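Local coordinates for 2-polyprenyl-6-methoxyphenol hydroxylase-like FAD-dependent oxidoreductase (Streptomyces sp. NRRL 11266, PDB 6UI5), which is a flavoprotein oxidoreductase of the aromatic-ring hydroxylase type, binding flavin-adenine dinucleotide in a Rossmann-type domain and carrying a thioredoxin-like C-terminal domain, at residues Arg74-Leu78 with Arg359-Gly363; Val267-Ala271 with Gly335-Cys339; Pro387-Glu391 with Thr489-Trp494; Gly446-Val451 with Phe495-Thr499. All blocks are in the same frame, centred on the assembly; numbering follows the deposited sequence.

Interaction 1 of 4, residues Arg74-Leu78 with Arg359-Gly363; sequences RFADL and REMMG
A type II' beta turn runs from Phe-75 to Leu-78 and joins strands 69-75 and 78-80 as a hairpin, and its side chains meet helix 352-365. Asp-77 of the turn and Arg-359 of the helix form a salt bridge. Arg-359 approaches end-on, with one nitrogen to each carboxylate oxygen. Arg-359 NH1 bonds OD1 of Asp-77 at 2.6 Å, with an N-H...O angle of 160°. Arg-359 NH2 bonds Asp-77 OD2 at 3.0 Å. Both oxygens use their syn lone pairs, and the two flat groups are nearly coplanar, 14° apart. The Arg-359 chain is extended as far as CD and then bends at chi3 (66°), which turns the guanidinium toward the turn. Leu-78 lies next to this pair. Its CD2 is 3.6 Å from Arg-359 NH2, while its other methyl, CD1, faces CB of Met-362 at 4.2 Å.

Next to the salt bridge the contact is apolar. Met-362 curls at chi2 and chi3, and its CE touches Phe-75 CD2 at 3.6 Å. Met-362 SD stands 5.2 Å from the centroid of the Phe-75 ring, an oblique Met-aromatic contact. Leu-375 of helix 369-379 packs on both Phe-75 and Met-362. Met-361 of the second subunit also reaches Phe-75, so this layer borders the dimer interface.

The turn is thus held in two ways. Two bonds to one carboxylate fix the rotation of the guanidinium about its chain, and the opposite charges probably stabilise each other at this partly exposed edge. The buried sulfur and ring add contacts with little directional demand.

Interaction 2 of 4, residues Val267-Ala271 with Gly335-Cys339; sequences VTRNA and GRLAC
Cys-339 and Thr-268 pack closely at one end of this contact. CB of Cys-339 lies 3.8 Å from the Thr-268 methyl CG2. Cys-339 SG continues past that methyl to the strand backbone and comes within 3.3 Å of Arg-269 O. SG stands anti to its own carbonyl carbon (chi1 -67°), a position that directs it at the strand. Cys-339 SG also lies 4.3 Å from CB of Asn-270. The hydroxyl of Thr-268 is turned to another partner, Asp-173.

Strand 269-271 and helix 335-339 run antiparallel, at 175°, with their axes 8.4 Å apart at closest approach. The strand is the end of the long strand 257-271 of the six-stranded antiparallel sheet. The helix segment belongs to helix 325-346. The contact therefore packs a helix against that sheet, in the FAD-binding part of the chain. The Cys-339 side chain is about 10 Å from the bound FAD.

At the other end Asn-270 lays its amide along the first turn of the helix segment. Glycine at 335 lets it come close, with Asn-270 OD1 3.9 Å from Gly-335 CA. Asn-270 ND2 lies 3.3 Å from Arg-336 N, but both are donors and no bond joins them. The amide is satisfied by others: OD1 by Tyr-274, and ND2, weakly, by His-332 O.

The looser side lies around the two arginines, both partly exposed. Arg-336 meets the strand with the base of its chain, CB being 3.9 Å from Asn-270 ND2. Its guanidinium leads off to a salt bridge with Glu-364 of the second subunit. Arg-269 points away from the helix, and its NH1 bonds Thr-268 O instead.

Interaction 3 of 4, residues Pro387-Glu391 with Thr489-Trp494; sequences PIAYE and TALRTW
Tyr-390 and Thr-489 make the closest backbone approach, 7.1 Å between CA atoms, where an irregular segment passes helix 484-495. Tyr-390 carries most of the contact. Its CG is anti to the carbonyl carbon (chi1 -57°), and the ring reaches along the helix from Thr-489 to Trp-494. The methyl CG2 of Thr-489 sits 3.5 Å from Tyr-390 CB, and the two side chains pass in opposite senses. Ala-490 follows, its CB 3.6 Å from Tyr-390 CZ and its N over one face near the rim. Thr-493 OG1 lies in the ring plane, at the edge, 3.2 Å from Tyr-390 CE1.

The phenol oxygen meets the edge of the Trp-494 indole. Trp-494 NE1 gives Tyr-390 OH a weak, bent hydrogen bond of 3.2 Å and 127°. The two rings are steeply inclined, with planes at 78°. Ile-388 adds its CD1, 4.0 Å from Trp-494 NE1.

Tyr-390 OH also hydrogen-bonds Ala-475 O of strand 474-477, so the tyrosine ties the loop to both helix and sheet. Strand 465-468 packs on Ala-490 through Leu-467. Beyond Trp-494 lie Ser-326 and Glu-330 of helix 325-346.

Interaction 4 of 4, residues Gly446-Val451 with Phe495-Thr499; sequences GWADRV and FGAPT
Trp-447 and Pro-498 run alongside one another in the same direction, with the proline over one face of the indole. CB of Pro-498 is 3.9 Å from the centroid of the six-membered ring of Trp-447, a CH-pi contact. At its edge the same indole is held by a hydrogen bond. NE1 of Trp-447 donates a hydrogen bond to Gly-496 O at 2.8 Å, with an N-H...O angle of 161°. The acceptor lies close to the ring plane, so the bond and the proline together fix the tilt of the indole.

Phe-495 turns its face to Val-451. Val-451 CG2 stands almost straight above the centre of the Phe-495 ring, 3.9 Å away, and the two side chains cross at about a right angle. Phe-495 CB also touches Trp-447 CD1 at 3.7 Å.

Arg-450 bends at chi2 and chi3 and carries its guanidinium over Trp-447 CD1, toward the carbonyls of the C-terminal segment. There Arg-450 NH2 lies 3.1 Å from Phe-495 O, although its modelled place is less sure. NH1 of Arg-450 forms a salt bridge with neighbouring Asp-449, 2.7 Å to OD1. Trp-318 makes a cation-pi contact with Arg-450.

Gly-496, with positive phi, is where the chain leaves helix 484-495. The tail after this last helix folds back over the turn that leads into strand 451-455, an outermost strand of the mixed sheet, in a C-terminal domain of a family related to thioredoxin.

How the interactions relate
Interaction 2 is the most buried of the four; the others are only partly buried. Interactions 1 and 2 use successive helices, 352-365 and 325-346, and both reach the second subunit. Their centres are 20 Å apart and they do not touch. Interaction 1 combines a salt bridge with apolar packing, whereas interaction 2 has no hydrogen bond between its segments. Interaction 3 uses helix 484-495 and interaction 4 its end and the tail that follows; they alternate along the chain and touch: Leu-491 packs on Val-451 and Arg-492 on Trp-447. Both rest on aromatic side chains and a tryptophan N-H, whose hydrogen bond is weak in interaction 3 and shorter and straighter in interaction 4.

Interaction 1 of 4, residues Arg74-Leu78 with Arg359-Gly363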
loop_
_atom_site.group_PDB
_atom_site.type_symbol
_atom_site.label_atom_id
_atom_site.label_comp_id
_atom_site.label_asym_id
_atom_site.label_seq_id
_atom_site.Cartn_x
_atom_site.Cartn_y
_atom_site.Cartn_z
ATOM N N ARG A 74 4.766 7.585 -13.253
ATOM C CA ARG A 74 5.541 6.814 -12.296
ATOM C C ARG A 74 4.993 6.998 -10.883
ATOM O O ARG A 74 4.339 7.991 -10.580
ATOM C CB ARG A 74 7.029 7.203 -12.356
ATOM C CG ARG A 74 7.649 7.046 -13.753
ATOM C CD ARG A 74 9.037 6.380 -13.749
ATOM N NE ARG A 74 9.336 5.720 -15.029
ATOM C CZ ARG A 74 9.354 4.395 -15.222
ATOM N NH1 ARG A 74 9.113 3.562 -14.212
ATOM N NH2 ARG A 74 9.627 3.897 -16.428
ATOM N N PHE A 75 5.229 6.011 -10.028
ATOM C CA PHE A 75 4.992 6.109 -8.587
ATOM C C PHE A 75 6.339 5.876 -7.928
ATOM O O PHE A 75 6.894 4.772 -8.014
ATOM C CB PHE A 75 3.960 5.083 -8.103
ATOM C CG PHE A 75 3.414 5.356 -6.705
ATOM C CD1 PHE A 75 2.516 6.413 -6.482
ATOM C CD2 PHE A 75 3.756 4.542 -5.638
ATOM C CE1 PHE A 75 1.996 6.668 -5.203
ATOM C CE2 PHE A 75 3.245 4.782 -4.347
ATOM C CZ PHE A 75 2.362 5.846 -4.132
ATOM N N ALA A 76 6.863 6.896 -7.263
ATOM C CA ALA A 76 8.300 6.906 -7.033
ATOM C C ALA A 76 8.960 6.610 -8.374
ATOM O O ALA A 76 8.826 7.395 -9.318
ATOM C CB ALA A 76 8.712 5.887 -5.958
ATOM N N ASP A 77 9.607 5.450 -8.490
ATOM C CA ASP A 77 10.281 5.052 -9.720
ATOM C C ASP A 77 9.666 3.802 -10.331
ATOM O O ASP A 77 10.282 3.186 -11.210
ATOM C CB ASP A 77 11.778 4.840 -9.468
ATOM C CG ASP A 77 12.049 3.705 -8.506
ATOM O OD1 ASP A 77 11.894 3.913 -7.284
ATOM O OD2 ASP A 77 12.412 2.604 -8.972
ATOM N N LEU A 78 8.476 3.411 -9.887
ATOM C CA LEU A 78 7.738 2.310 -10.488
ATOM C C LEU A 78 6.786 2.836 -11.558
ATOM O O LEU A 78 6.428 4.014 -11.580
ATOM C CB LEU A 78 6.936 1.548 -9.435
ATOM C CG LEU A 78 7.741 1.016 -8.258
ATOM C CD1 LEU A 78 6.875 0.111 -7.370
ATOM C CD2 LEU A 78 8.987 0.289 -8.755
ATOM N N ARG A 359 8.816 -1.402 -1.229
ATOM C CA ARG A 359 8.884 -1.569 -2.676
ATOM C C ARG A 359 8.344 -2.921 -3.092
ATOM O O ARG A 359 7.625 -3.024 -4.094
ATOM C CB ARG A 359 10.320 -1.432 -3.179
ATOM C CG ARG A 359 10.874 -0.025 -3.145
ATOM C CD ARG A 359 12.309 -0.040 -3.647
ATOM N NE ARG A 359 12.323 -0.408 -5.051
ATOM C CZ ARG A 359 12.237 0.475 -6.035
ATOM N NH1 ARG A 359 12.155 1.768 -5.751
ATOM N NH2 ARG A 359 12.233 0.067 -7.298
ATOM N N GLU A 360 8.726 -3.967 -2.361
ATOM C CA GLU A 360 8.090 -5.258 -2.554
ATOM C C GLU A 360 6.582 -5.146 -2.355
ATOM O O GLU A 360 5.809 -5.681 -3.155
ATOM C CB GLU A 360 8.721 -6.296 -1.614
ATOM C CG GLU A 360 10.124 -6.733 -2.086
ATOM C CD GLU A 360 10.774 -7.817 -1.225
ATOM O OE1 GLU A 360 10.093 -8.361 -0.330
ATOM O OE2 GLU A 360 11.975 -8.117 -1.441
ATOM N N MET A 361 6.151 -4.405 -1.328
ATOM C CA MET A 361 4.730 -4.285 -1.009
ATOM C C MET A 361 3.967 -3.643 -2.164
ATOM O O MET A 361 3.067 -4.261 -2.748
ATOM C CB MET A 361 4.542 -3.494 0.293
ATOM C CG MET A 361 3.109 -3.493 0.868
ATOM S SD MET A 361 2.467 -5.065 1.594
ATOM C CE MET A 361 1.815 -5.932 0.165
ATOM N N MET A 362 4.339 -2.406 -2.528
ATOM C CA MET A 362 3.770 -1.761 -3.710
ATOM C C MET A 362 3.920 -2.630 -4.946
ATOM O O MET A 362 3.059 -2.592 -5.836
ATOM C CB MET A 362 4.439 -0.400 -3.947
ATOM C CG MET A 362 3.876 0.705 -3.086
ATOM S SD MET A 362 2.117 0.886 -3.443
ATOM C CE MET A 362 2.210 1.323 -5.174
ATOM N N GLY A 363 5.006 -3.413 -5.024
ATOM C CA GLY A 363 5.130 -4.386 -6.103
ATOM C C GLY A 363 3.915 -5.292 -6.195
ATOM O O GLY A 363 3.382 -5.526 -7.281
#

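Interaction 2 of 4, residues Val267-Ala271 with Gly335-Cys339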
loop_
_atom_site.group_PDB
_atom_site.type_symbol
_atom_site.label_atom_id
_atom_site.label_comp_id
_atom_site.label_asym_id
_atom_site.label_seq_id
_atom_site.Cartn_x
_atom_site.Cartn_y
_atom_site.Cartn_z
ATOM N N VAL A 267 8.887 20.183 3.666
ATOM C CA VAL A 267 8.008 19.596 4.669
ATOM C C VAL A 267 6.674 19.281 4.010
ATOM O O VAL A 267 6.387 19.731 2.905
ATOM C CB VAL A 267 7.801 20.510 5.878
ATOM C CG1 VAL A 267 9.076 20.521 6.758
ATOM C CG2 VAL A 267 7.413 21.889 5.390
ATOM N N THR A 268 5.842 18.529 4.733
ATOM C CA THR A 268 4.550 18.035 4.254
ATOM C C THR A 268 3.444 18.557 5.162
ATOM O O THR A 268 3.368 18.176 6.335
ATOM C CB THR A 268 4.535 16.516 4.246
ATOM O OG1 THR A 268 5.659 16.031 3.507
ATOM C CG2 THR A 268 3.239 16.011 3.610
ATOM N N ARG A 269 2.580 19.423 4.636
ATOM C CA ARG A 269 1.525 20.006 5.456
ATOM C C ARG A 269 0.225 20.102 4.679
ATOM O O ARG A 269 0.215 20.259 3.448
ATOM C CB ARG A 269 1.882 21.410 6.005
ATOM C CG ARG A 269 3.215 21.456 6.805
ATOM C CD ARG A 269 3.079 21.107 8.325
ATOM N NE ARG A 269 4.397 21.258 8.944
ATOM C CZ ARG A 269 5.351 20.328 8.972
ATOM N NH1 ARG A 269 5.106 19.082 8.492
ATOM N NH2 ARG A 269 6.543 20.637 9.553
ATOM N N ASN A 270 -0.877 19.997 5.423
ATOM C CA ASN A 270 -2.202 20.240 4.882
ATOM C C ASN A 270 -2.942 21.127 5.876
ATOM O O ASN A 270 -3.111 20.748 7.037
ATOM C CB ASN A 270 -2.926 18.914 4.632
ATOM C CG ASN A 270 -4.092 19.046 3.670
ATOM O OD1 ASN A 270 -4.088 19.932 2.810
ATOM N ND2 ASN A 270 -5.100 18.145 3.797
ATOM N N ALA A 271 -3.330 22.326 5.439
ATOM C CA ALA A 271 -4.144 23.198 6.277
ATOM C C ALA A 271 -5.394 22.461 6.761
ATOM O O ALA A 271 -6.009 21.691 6.018
ATOM C CB ALA A 271 -4.537 24.455 5.494
ATOM N N GLY A 335 -5.979 17.928 -1.311
ATOM C CA GLY A 335 -4.724 18.176 -0.617
ATOM C C GLY A 335 -4.301 17.013 0.260
ATOM O O GLY A 335 -3.124 16.627 0.274
ATOM N N ARG A 336 -5.251 16.454 1.016
ATOM C CA ARG A 336 -4.997 15.278 1.844
ATOM C C ARG A 336 -4.318 14.183 1.034
ATOM O O ARG A 336 -3.273 13.649 1.433
ATOM C CB ARG A 336 -6.330 14.759 2.407
ATOM C CG ARG A 336 -6.298 14.180 3.787
ATOM C CD ARG A 336 -7.488 13.263 4.044
ATOM N NE ARG A 336 -7.127 11.888 3.719
ATOM C CZ ARG A 336 -7.939 10.990 3.167
ATOM N NH1 ARG A 336 -9.188 11.301 2.849
ATOM N NH2 ARG A 336 -7.485 9.771 2.917
ATOM N N LEU A 337 -4.916 13.850 -0.122
ATOM C CA LEU A 337 -4.494 12.706 -0.923
ATOM C C LEU A 337 -3.184 12.985 -1.656
ATOM O O LEU A 337 -2.377 12.064 -1.855
ATOM C CB LEU A 337 -5.597 12.322 -1.931
ATOM C CG LEU A 337 -6.907 11.641 -1.485
ATOM C CD1 LEU A 337 -7.855 11.343 -2.677
ATOM C CD2 LEU A 337 -6.670 10.354 -0.694
ATOM N N ALA A 338 -2.949 14.235 -2.067
ATOM C CA ALA A 338 -1.632 14.581 -2.597
ATOM C C ALA A 338 -0.562 14.398 -1.529
ATOM O O ALA A 338 0.401 13.643 -1.725
ATOM C CB ALA A 338 -1.627 16.008 -3.150
ATOM N N CYS A 339 -0.718 15.061 -0.375
ATOM C CA CYS A 339 0.265 14.849 0.686
ATOM C C CYS A 339 0.423 13.373 0.942
ATOM O O CYS A 339 1.541 12.865 0.997
ATOM C CB CYS A 339 -0.123 15.579 1.981
ATOM S SG CYS A 339 -0.076 17.432 1.809
#

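Interaction 3 of 4, residues Pro387-Glu391 with Thr489-Trp494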
loop_
_atom_site.group_PDB
_atom_site.type_symbol
_atom_site.label_atom_id
_atom_site.label_comp_id
_atom_site.label_asym_id
_atom_site.label_seq_id
_atom_site.Cartn_x
_atom_site.Cartn_y
_atom_site.Cartn_z
ATOM N N PRO A 387 -17.321 14.303 -4.442
ATOM C CA PRO A 387 -18.457 13.481 -4.004
ATOM C C PRO A 387 -19.781 14.117 -4.419
ATOM O O PRO A 387 -20.045 15.294 -4.143
ATOM C CB PRO A 387 -18.292 13.430 -2.481
ATOM C CG PRO A 387 -17.468 14.639 -2.135
ATOM C CD PRO A 387 -16.582 14.906 -3.312
ATOM N N ILE A 388 -20.611 13.334 -5.104
ATOM C CA ILE A 388 -21.880 13.821 -5.642
ATOM C C ILE A 388 -22.981 12.968 -5.029
ATOM O O ILE A 388 -23.036 11.754 -5.271
ATOM C CB ILE A 388 -21.926 13.753 -7.179
ATOM C CG1 ILE A 388 -20.838 14.617 -7.828
ATOM C CG2 ILE A 388 -23.334 14.114 -7.699
ATOM C CD1 ILE A 388 -21.160 16.091 -7.917
ATOM N N ALA A 389 -23.840 13.585 -4.220
ATOM C CA ALA A 389 -25.025 12.920 -3.689
ATOM C C ALA A 389 -26.123 13.954 -3.491
ATOM O O ALA A 389 -25.854 15.138 -3.280
ATOM C CB ALA A 389 -24.742 12.214 -2.372
ATOM N N TYR A 390 -27.364 13.502 -3.561
ATOM C CA TYR A 390 -28.504 14.392 -3.435
ATOM C C TYR A 390 -29.526 13.760 -2.510
ATOM O O TYR A 390 -29.619 12.526 -2.417
ATOM C CB TYR A 390 -29.138 14.696 -4.808
ATOM C CG TYR A 390 -28.161 15.287 -5.795
ATOM C CD1 TYR A 390 -27.715 16.589 -5.646
ATOM C CD2 TYR A 390 -27.674 14.538 -6.865
ATOM C CE1 TYR A 390 -26.824 17.136 -6.531
ATOM C CE2 TYR A 390 -26.786 15.075 -7.760
ATOM C CZ TYR A 390 -26.351 16.386 -7.583
ATOM O OH TYR A 390 -25.451 16.986 -8.450
ATOM N N GLU A 391 -30.279 14.602 -1.806
ATOM C CA GLU A 391 -31.320 14.073 -0.938
ATOM C C GLU A 391 -32.381 13.372 -1.775
ATOM O O GLU A 391 -32.744 13.835 -2.864
ATOM C CB GLU A 391 -31.957 15.187 -0.100
ATOM C CG GLU A 391 -31.416 15.334 1.344
ATOM C CD GLU A 391 -31.116 13.997 2.058
ATOM O OE1 GLU A 391 -31.771 12.967 1.777
ATOM O OE2 GLU A 391 -30.211 13.972 2.918
ATOM N N THR A 489 -32.665 18.461 -9.367
ATOM C CA THR A 489 -32.092 18.505 -8.029
ATOM C C THR A 489 -30.649 19.009 -8.091
ATOM O O THR A 489 -30.287 19.994 -7.434
ATOM C CB THR A 489 -32.185 17.113 -7.389
ATOM O OG1 THR A 489 -33.570 16.778 -7.147
ATOM C CG2 THR A 489 -31.392 17.065 -6.075
ATOM N N ALA A 490 -29.840 18.376 -8.944
ATOM C CA ALA A 490 -28.482 18.810 -9.214
ATOM C C ALA A 490 -28.409 20.304 -9.530
ATOM O O ALA A 490 -27.516 21.008 -9.048
ATOM C CB ALA A 490 -27.927 17.978 -10.368
ATOM N N LEU A 491 -29.350 20.809 -10.320
ATOM C CA LEU A 491 -29.307 22.214 -10.677
ATOM C C LEU A 491 -29.589 23.104 -9.475
ATOM O O LEU A 491 -28.983 24.180 -9.342
ATOM C CB LEU A 491 -30.290 22.499 -11.805
ATOM C CG LEU A 491 -29.770 21.981 -13.136
ATOM C CD1 LEU A 491 -30.925 21.944 -14.118
ATOM C CD2 LEU A 491 -28.596 22.867 -13.671
ATOM N N ARG A 492 -30.514 22.684 -8.597
ATOM C CA ARG A 492 -30.782 23.489 -7.407
ATOM C C ARG A 492 -29.594 23.485 -6.451
ATOM O O ARG A 492 -29.290 24.513 -5.826
ATOM C CB ARG A 492 -32.034 23.006 -6.693
ATOM C CG ARG A 492 -33.296 23.255 -7.499
ATOM C CD ARG A 492 -34.521 22.525 -6.927
ATOM N NE ARG A 492 -35.673 22.679 -7.810
ATOM C CZ ARG A 492 -36.401 23.790 -7.903
ATOM N NH1 ARG A 492 -36.098 24.850 -7.159
ATOM N NH2 ARG A 492 -37.430 23.842 -8.744
ATOM N N THR A 493 -28.902 22.348 -6.321
ATOM C CA THR A 493 -27.909 22.284 -5.266
ATOM C C THR A 493 -26.619 22.983 -5.677
ATOM O O THR A 493 -25.954 23.566 -4.822
ATOM C CB THR A 493 -27.657 20.829 -4.830
ATOM O OG1 THR A 493 -26.655 20.210 -5.644
ATOM C CG2 THR A 493 -28.946 19.991 -4.864
ATOM N N TRP A 494 -26.286 22.987 -6.972
ATOM C CA TRP A 494 -25.058 23.584 -7.477
ATOM C C TRP A 494 -25.260 24.957 -8.097
ATOM O O TRP A 494 -24.385 25.814 -7.963
ATOM C CB TRP A 494 -24.391 22.660 -8.498
ATOM C CG TRP A 494 -23.885 21.432 -7.850
ATOM C CD1 TRP A 494 -24.242 20.163 -8.134
ATOM C CD2 TRP A 494 -22.925 21.356 -6.785
ATOM N NE1 TRP A 494 -23.574 19.280 -7.315
ATOM C CE2 TRP A 494 -22.760 19.989 -6.472
ATOM C CE3 TRP A 494 -22.173 22.308 -6.081
ATOM C CZ2 TRP A 494 -21.892 19.546 -5.465
ATOM C CZ3 TRP A 494 -21.312 21.870 -5.078
ATOM C CH2 TRP A 494 -21.178 20.501 -4.786
#

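Interaction 4 of 4, residues Gly446-Val451 with Phe495-Thr499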
loop_
_atom_site.group_PDB
_atom_site.type_symbol
_atom_site.label_atom_id
_atom_site.label_comp_id
_atom_site.label_asym_id
_atom_site.label_seq_id
_atom_site.Cartn_x
_atom_site.Cartn_y
_atom_site.Cartn_z
ATOM N N GLY A 446 -35.043 27.362 -16.475
ATOM C CA GLY A 446 -34.868 28.196 -15.323
ATOM C C GLY A 446 -33.403 28.563 -15.280
ATOM O O GLY A 446 -33.035 29.737 -15.330
ATOM N N TRP A 447 -32.554 27.557 -15.273
ATOM C CA TRP A 447 -31.139 27.805 -15.131
ATOM C C TRP A 447 -30.467 28.265 -16.434
ATOM O O TRP A 447 -29.235 28.375 -16.466
ATOM C CB TRP A 447 -30.496 26.547 -14.569
ATOM C CG TRP A 447 -31.004 26.249 -13.189
ATOM C CD1 TRP A 447 -30.424 26.610 -12.002
ATOM C CD2 TRP A 447 -32.210 25.546 -12.848
ATOM N NE1 TRP A 447 -31.191 26.167 -10.947
ATOM C CE2 TRP A 447 -32.288 25.506 -11.438
ATOM C CE3 TRP A 447 -33.236 24.952 -13.600
ATOM C CZ2 TRP A 447 -33.344 24.895 -10.764
ATOM C CZ3 TRP A 447 -34.290 24.332 -12.929
ATOM C CH2 TRP A 447 -34.337 24.309 -11.524
ATOM N N ALA A 448 -31.246 28.588 -17.476
ATOM C CA ALA A 448 -30.708 28.892 -18.803
ATOM C C ALA A 448 -29.615 29.951 -18.792
ATOM O O ALA A 448 -28.812 30.011 -19.731
ATOM C CB ALA A 448 -31.838 29.359 -19.724
ATOM N N ASP A 449 -29.571 30.787 -17.762
ATOM C CA ASP A 449 -28.627 31.890 -17.682
ATOM C C ASP A 449 -27.295 31.502 -17.040
ATOM O O ASP A 449 -26.265 32.108 -17.366
ATOM C CB ASP A 449 -29.271 33.046 -16.911
ATOM C CG ASP A 449 -29.834 32.618 -15.559
ATOM O OD1 ASP A 449 -29.881 31.402 -15.266
ATOM O OD2 ASP A 449 -30.244 33.512 -14.786
ATOM N N ARG A 450 -27.302 30.514 -16.134
ATOM C CA ARG A 450 -26.106 29.922 -15.539
ATOM C C ARG A 450 -25.598 28.693 -16.279
ATOM O O ARG A 450 -24.428 28.327 -16.099
ATOM C CB ARG A 450 -26.368 29.498 -14.086
ATOM C CG ARG A 450 -26.374 30.638 -13.099
ATOM C CD ARG A 450 -27.742 31.184 -12.927
ATOM N NE ARG A 450 -28.417 30.626 -11.765
ATOM C CZ ARG A 450 -29.734 30.477 -11.677
ATOM N NH1 ARG A 450 -30.520 30.804 -12.700
ATOM N NH2 ARG A 450 -30.262 29.982 -10.570
ATOM N N VAL A 451 -26.447 28.022 -17.070
ATOM C CA VAL A 451 -26.063 26.804 -17.772
ATOM C C VAL A 451 -26.259 26.978 -19.271
ATOM O O VAL A 451 -27.297 27.479 -19.717
ATOM C CB VAL A 451 -26.847 25.592 -17.266
ATOM C CG1 VAL A 451 -26.423 24.371 -18.063
ATOM C CG2 VAL A 451 -26.558 25.407 -15.793
ATOM N N PHE A 495 -26.379 25.202 -8.771
ATOM C CA PHE A 495 -26.603 26.511 -9.365
ATOM C C PHE A 495 -27.711 27.284 -8.665
ATOM O O PHE A 495 -28.017 28.416 -9.072
ATOM C CB PHE A 495 -26.908 26.377 -10.862
ATOM C CG PHE A 495 -25.816 25.702 -11.646
ATOM C CD1 PHE A 495 -25.796 24.326 -11.791
ATOM C CD2 PHE A 495 -24.800 26.453 -12.245
ATOM C CE1 PHE A 495 -24.793 23.696 -12.520
ATOM C CE2 PHE A 495 -23.797 25.829 -12.980
ATOM C CZ PHE A 495 -23.788 24.446 -13.116
ATOM N N GLY A 496 -28.328 26.704 -7.625
ATOM C CA GLY A 496 -29.241 27.477 -6.806
ATOM C C GLY A 496 -30.625 27.656 -7.411
ATOM O O GLY A 496 -31.073 26.896 -8.272
ATOM N N ALA A 497 -31.298 28.714 -6.952
ATOM C CA ALA A 497 -32.723 28.888 -7.190
ATOM C C ALA A 497 -33.021 28.987 -8.686
ATOM O O ALA A 497 -32.183 29.436 -9.469
ATOM C CB ALA A 497 -33.234 30.126 -6.461
ATOM N N PRO A 498 -34.218 28.574 -9.112
ATOM C CA PRO A 498 -34.432 28.301 -10.542
ATOM C C PRO A 498 -34.599 29.508 -11.460
ATOM O O PRO A 498 -34.263 29.393 -12.639
ATOM C CB PRO A 498 -35.702 27.436 -10.537
ATOM C CG PRO A 498 -36.393 27.803 -9.278
ATOM C CD PRO A 498 -35.312 28.039 -8.282
ATOM N N THR A 499 -35.091 30.644 -10.968
ATOM C CA THR A 499 -35.470 31.811 -11.806
ATOM C C THR A 499 -36.393 31.467 -12.978
ATOM O O THR A 499 -37.237 32.280 -13.372
ATOM C CB THR A 499 -34.250 32.581 -12.402
ATOM O OG1 THR A 499 -34.667 33.910 -12.710
ATOM C CG2 THR A 499 -33.778 31.995 -13.711
#